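Long-range contacts in trp repressor binding protein WrbA (Deinococcus radiodurans, PDB 1YDG), which catalyses the two-electron reduction of quinones to quinols with NADH or NADPH, using one bound FMN per subunit of a homotetramer: residues 120-125 / 133-138; 9-14 / 81-86. One frame throughout, in Å; residues are numbered along the deposited sequence.

Contact 1 of 2, residues 120-125 / 133-138; sequences AMTSAQ and TTLQTL
Leu135 and Thr122 supply about half the buried surface, their side chains passing each other at a slant. CG2 of Thr122 sits 3.6 Å from CG of Leu135 and also meets both of its methyls. The first torsion of Leu135 (chi1 -62°) sets CG opposite the carbonyl carbon and leads the branch off the helix towards the strand, where CD2 comes to rest on the backbone, 3.5 Å from Met121 N. The same methyl packs against Ala120 CB, which CD1 of Leu138 approaches from one helical turn further on, at 4.1 Å. Residues 120-124 lie on strand 117-124 and residues 133-138 on helix 131-144, successive elements of a beta-alpha-beta unit of the flavodoxin-like domain; the short segments run roughly antiparallel, at 149°, their axes approaching to 8.0 Å. No hydrogen bond links them, so shape and apolar burial do the joining. Where Thr122 faces Thr134, an oxygen meets a methyl: Thr122 OG1 lies 3.5 Å from Thr134 CG2. Each hydroxyl is satisfied elsewhere, that of Thr122 by the carbonyl of Ser86 and that of Thr134 by Thr88, an FMN-binding residue, and by the carbonyl of Gly130. Within the helix, Thr137 OG1 donates to Thr134 O (2.7 Å), which also accepts from Leu138 N on the same face of the carbonyl plane. Away from the strand, Gln136 OE1 hydrogen-bonds Gln136 NE2 of the second subunit.

Contact 2 of 2, residues 9-14 / 81-86; sequences LAIVFY and AIVFSS
Five backbone hydrogen bonds zip residues 9-14 to residues 81-86, each strand donating and accepting in turn. Ala10 gives its N-H to Ala81 O and takes that of Val83 on its own O; Val12 repeats the pattern with Val83 O and Ser85 N, and Tyr14 N closes the series on Ser85 O at 2.9 Å. The bond from Val12 N to Val83 O is the shortest, 2.8 Å, and nearly straight at 171°. CA-H groups lean on the same carbonyls, as where Phe84 CA lies 3.2 Å from Val12 O.

On the face bearing Leu9, Ile11 and Phe13, apolar tips bridge the strands. CD1 of Ile11 bends over to lie 3.8 Å from Val83 CB, the two side chains running alongside each other, while CD1 of Leu9 reaches Ala81 CB at 3.9 Å. On the other face Val12 and Phe84 also point the same way: Val12 CB stands 3.8 Å from ring atom CD1, obliquely to the ring. Near the carboxyl ends of the two segments a water donates to Tyr14 O and hydrogen-bonds to Ser85 OG at 2.8 Å. The serine hydroxyl is turned away from its own backbone N (chi1 -177°), which brings it to that water.

Further out, Phe100 of helix 95-102 packs on both Val12 and Phe84, and the Phe84 ring meets Phe118 edge-to-face. Val190 and Gln193 of helix 180-204 lie over the opposite face, against Leu9 and Val83 respectively. Tyr14 OH bonds to Glu45 and to Ser16, an FMN-binding residue. In-register parallel strands, sandwiched between helices and leading at their carboxyl ends to cofactor-binding loops, are the central-sheet architecture of the flavodoxin-like fold.

Strand 81-89 joins the two contacts: it pairs with strand 8-13 in contact 2 and with strand 117-124, which bears the first segment of contact 1. Their centres lie 12 Å apart, and they touch directly. Met121 N is 2.8 Å from Phe84 O, a probable hydrogen bond between strands, and the bond from Thr122 OG1 to Ser86 O, 2.6 Å long, also ties them. Both contacts lead towards the FMN site. Ser123, Ala124 and Gln125 of contact 1 bind the cofactor; in contact 2, the side chains of Tyr14 and the FMN-binding Arg89 are about 4 Å apart at their nearest atoms.

Contact 1 of 2, residues 120-125 / 133-138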
# COMPACT_ATOMS: atom_id res chain seq x y z
N ALA B 120 -14.39 -4.78 -2.17
CA ALA B 120 -14.17 -5.06 -0.76
C ALA B 120 -14.75 -3.98 0.14
O ALA B 120 -15.01 -2.86 -0.29
CB ALA B 120 -12.67 -5.24 -0.50
N MET B 121 -14.96 -4.34 1.40
CA MET B 121 -15.56 -3.47 2.41
C MET B 121 -14.85 -3.73 3.72
O MET B 121 -14.27 -4.81 3.92
CB MET B 121 -17.05 -3.75 2.62
CG MET B 121 -17.92 -3.60 1.40
SD MET B 121 -19.69 -3.84 1.72
CE MET B 121 -19.72 -5.41 2.55
N THR B 122 -14.90 -2.75 4.60
CA THR B 122 -14.24 -2.88 5.88
C THR B 122 -14.85 -2.01 6.99
O THR B 122 -15.80 -1.25 6.77
CB THR B 122 -12.72 -2.56 5.72
OG1 THR B 122 -12.00 -2.99 6.87
CG2 THR B 122 -12.50 -1.06 5.46
N SER B 123 -14.28 -2.14 8.18
CA SER B 123 -14.59 -1.25 9.30
C SER B 123 -13.45 -1.14 10.31
O SER B 123 -12.58 -2.01 10.39
CB SER B 123 -15.82 -1.73 10.05
OG SER B 123 -15.59 -3.02 10.55
N ALA B 124 -13.47 -0.05 11.08
CA ALA B 124 -12.59 0.12 12.24
C ALA B 124 -13.30 0.93 13.31
O ALA B 124 -14.34 1.53 13.04
CB ALA B 124 -11.31 0.82 11.83
N GLN B 125 -12.71 0.97 14.50
CA GLN B 125 -13.26 1.77 15.61
C GLN B 125 -13.02 3.27 15.41
O GLN B 125 -13.78 4.09 15.91
CB GLN B 125 -12.73 1.28 16.97
CG GLN B 125 -13.19 -0.17 17.25
CD GLN B 125 -13.12 -0.57 18.72
OE1 GLN B 125 -13.41 0.22 19.63
NE2 GLN B 125 -12.76 -1.84 18.95
N THR B 133 -6.06 0.92 4.20
CA THR B 133 -5.02 -0.05 3.96
C THR B 133 -5.62 -1.47 3.96
O THR B 133 -5.18 -2.32 3.19
CB THR B 133 -3.82 0.13 4.88
OG1 THR B 133 -4.23 0.04 6.25
CG2 THR B 133 -3.14 1.51 4.64
N THR B 134 -6.67 -1.71 4.76
CA THR B 134 -7.29 -3.04 4.84
C THR B 134 -7.90 -3.37 3.51
O THR B 134 -7.72 -4.48 3.01
CB THR B 134 -8.37 -3.13 5.93
OG1 THR B 134 -7.79 -2.83 7.21
CG2 THR B 134 -9.00 -4.52 5.97
N LEU B 135 -8.60 -2.40 2.92
CA LEU B 135 -9.17 -2.58 1.60
C LEU B 135 -8.06 -2.84 0.56
O LEU B 135 -8.15 -3.77 -0.24
CB LEU B 135 -10.00 -1.37 1.21
CG LEU B 135 -11.20 -1.10 2.12
CD1 LEU B 135 -11.78 0.26 1.84
CD2 LEU B 135 -12.27 -2.19 1.94
N GLN B 136 -7.03 -2.00 0.57
CA GLN B 136 -5.90 -2.16 -0.33
C GLN B 136 -5.31 -3.57 -0.29
O GLN B 136 -5.08 -4.18 -1.33
CB GLN B 136 -4.81 -1.16 0.01
CG GLN B 136 -3.50 -1.37 -0.77
CD GLN B 136 -2.40 -0.33 -0.40
OE1 GLN B 136 -1.82 -0.38 0.70
NE2 GLN B 136 -2.11 0.56 -1.32
N THR B 137 -5.06 -4.09 0.91
CA THR B 137 -4.48 -5.44 1.03
C THR B 137 -5.39 -6.49 0.40
O THR B 137 -4.92 -7.47 -0.19
CB THR B 137 -4.18 -5.83 2.48
OG1 THR B 137 -5.40 -5.88 3.23
CG2 THR B 137 -3.26 -4.84 3.13
N LEU B 138 -6.70 -6.27 0.50
CA LEU B 138 -7.68 -7.19 -0.08
C LEU B 138 -7.72 -7.13 -1.60
O LEU B 138 -7.82 -8.17 -2.28
CB LEU B 138 -9.06 -6.93 0.53
CG LEU B 138 -9.20 -7.32 2.01
CD1 LEU B 138 -10.57 -6.91 2.54
CD2 LEU B 138 -8.96 -8.84 2.25

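Contact 2 of 2, residues 9-14 / 81-86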
# COMPACT_ATOMS: atom_id res chain seq x y z
N LEU B 9 -23.53 -13.85 -7.06
CA LEU B 9 -22.83 -12.93 -6.19
C LEU B 9 -22.62 -13.58 -4.85
O LEU B 9 -23.58 -13.96 -4.21
CB LEU B 9 -23.66 -11.64 -6.00
CG LEU B 9 -23.19 -10.62 -4.98
CD1 LEU B 9 -21.86 -9.94 -5.37
CD2 LEU B 9 -24.28 -9.55 -4.68
N ALA B 10 -21.36 -13.70 -4.45
CA ALA B 10 -20.98 -14.19 -3.12
C ALA B 10 -20.48 -13.04 -2.28
O ALA B 10 -19.51 -12.37 -2.66
CB ALA B 10 -19.90 -15.24 -3.22
N ILE B 11 -21.12 -12.83 -1.13
CA ILE B 11 -20.66 -11.87 -0.11
C ILE B 11 -20.01 -12.70 0.98
O ILE B 11 -20.71 -13.43 1.70
CB ILE B 11 -21.83 -11.07 0.52
CG1 ILE B 11 -22.78 -10.49 -0.55
CG2 ILE B 11 -21.31 -9.97 1.44
CD1 ILE B 11 -22.13 -9.60 -1.54
N VAL B 12 -18.68 -12.61 1.09
CA VAL B 12 -17.90 -13.34 2.08
C VAL B 12 -17.38 -12.32 3.09
O VAL B 12 -16.68 -11.36 2.73
CB VAL B 12 -16.70 -14.10 1.45
CG1 VAL B 12 -15.91 -14.84 2.53
CG2 VAL B 12 -17.17 -15.07 0.40
N PHE B 13 -17.80 -12.48 4.34
CA PHE B 13 -17.52 -11.49 5.37
C PHE B 13 -17.07 -12.17 6.65
O PHE B 13 -17.54 -13.27 7.00
CB PHE B 13 -18.75 -10.61 5.64
CG PHE B 13 -19.81 -11.30 6.45
CD1 PHE B 13 -19.88 -11.12 7.83
CD2 PHE B 13 -20.70 -12.17 5.85
CE1 PHE B 13 -20.82 -11.76 8.58
CE2 PHE B 13 -21.66 -12.84 6.60
CZ PHE B 13 -21.72 -12.64 7.96
N TYR B 14 -16.10 -11.55 7.31
CA TYR B 14 -15.80 -11.87 8.69
C TYR B 14 -16.39 -10.78 9.59
O TYR B 14 -16.35 -9.59 9.24
CB TYR B 14 -14.29 -11.99 8.96
CG TYR B 14 -14.09 -12.28 10.42
CD1 TYR B 14 -14.45 -13.51 10.94
CD2 TYR B 14 -13.70 -11.28 11.31
CE1 TYR B 14 -14.35 -13.77 12.32
CE2 TYR B 14 -13.61 -11.51 12.68
CZ TYR B 14 -13.94 -12.77 13.17
OH TYR B 14 -13.86 -13.01 14.51
N ALA B 81 -19.30 -12.76 -9.25
CA ALA B 81 -18.97 -11.51 -8.59
C ALA B 81 -18.72 -11.78 -7.12
O ALA B 81 -19.53 -12.40 -6.47
CB ALA B 81 -20.10 -10.51 -8.79
N ILE B 82 -17.59 -11.30 -6.60
CA ILE B 82 -17.22 -11.51 -5.21
C ILE B 82 -17.08 -10.22 -4.43
O ILE B 82 -16.44 -9.26 -4.88
CB ILE B 82 -15.85 -12.24 -5.14
CG1 ILE B 82 -15.98 -13.64 -5.73
CG2 ILE B 82 -15.33 -12.26 -3.69
CD1 ILE B 82 -14.66 -14.25 -6.26
N VAL B 83 -17.64 -10.20 -3.22
CA VAL B 83 -17.34 -9.14 -2.27
C VAL B 83 -16.76 -9.76 -1.02
O VAL B 83 -17.34 -10.72 -0.50
CB VAL B 83 -18.61 -8.30 -1.87
CG1 VAL B 83 -18.30 -7.29 -0.78
CG2 VAL B 83 -19.23 -7.61 -3.08
N PHE B 84 -15.64 -9.18 -0.55
CA PHE B 84 -14.99 -9.51 0.74
C PHE B 84 -15.14 -8.34 1.72
O PHE B 84 -14.88 -7.18 1.36
CB PHE B 84 -13.48 -9.74 0.54
CG PHE B 84 -13.11 -11.13 0.12
CD1 PHE B 84 -14.05 -12.02 -0.38
CD2 PHE B 84 -11.79 -11.53 0.19
CE1 PHE B 84 -13.69 -13.30 -0.79
CE2 PHE B 84 -11.42 -12.81 -0.22
CZ PHE B 84 -12.36 -13.69 -0.70
N SER B 85 -15.53 -8.66 2.94
CA SER B 85 -15.65 -7.70 4.02
C SER B 85 -14.92 -8.21 5.25
O SER B 85 -15.16 -9.34 5.69
CB SER B 85 -17.13 -7.43 4.33
OG SER B 85 -17.27 -6.44 5.33
N SER B 86 -14.02 -7.39 5.78
CA SER B 86 -13.35 -7.69 7.03
C SER B 86 -13.18 -6.46 7.89
O SER B 86 -12.78 -5.43 7.36
CB SER B 86 -11.95 -8.23 6.74
OG SER B 86 -11.29 -8.48 7.95
O HOH W 1 -16.44 -7.28 7.90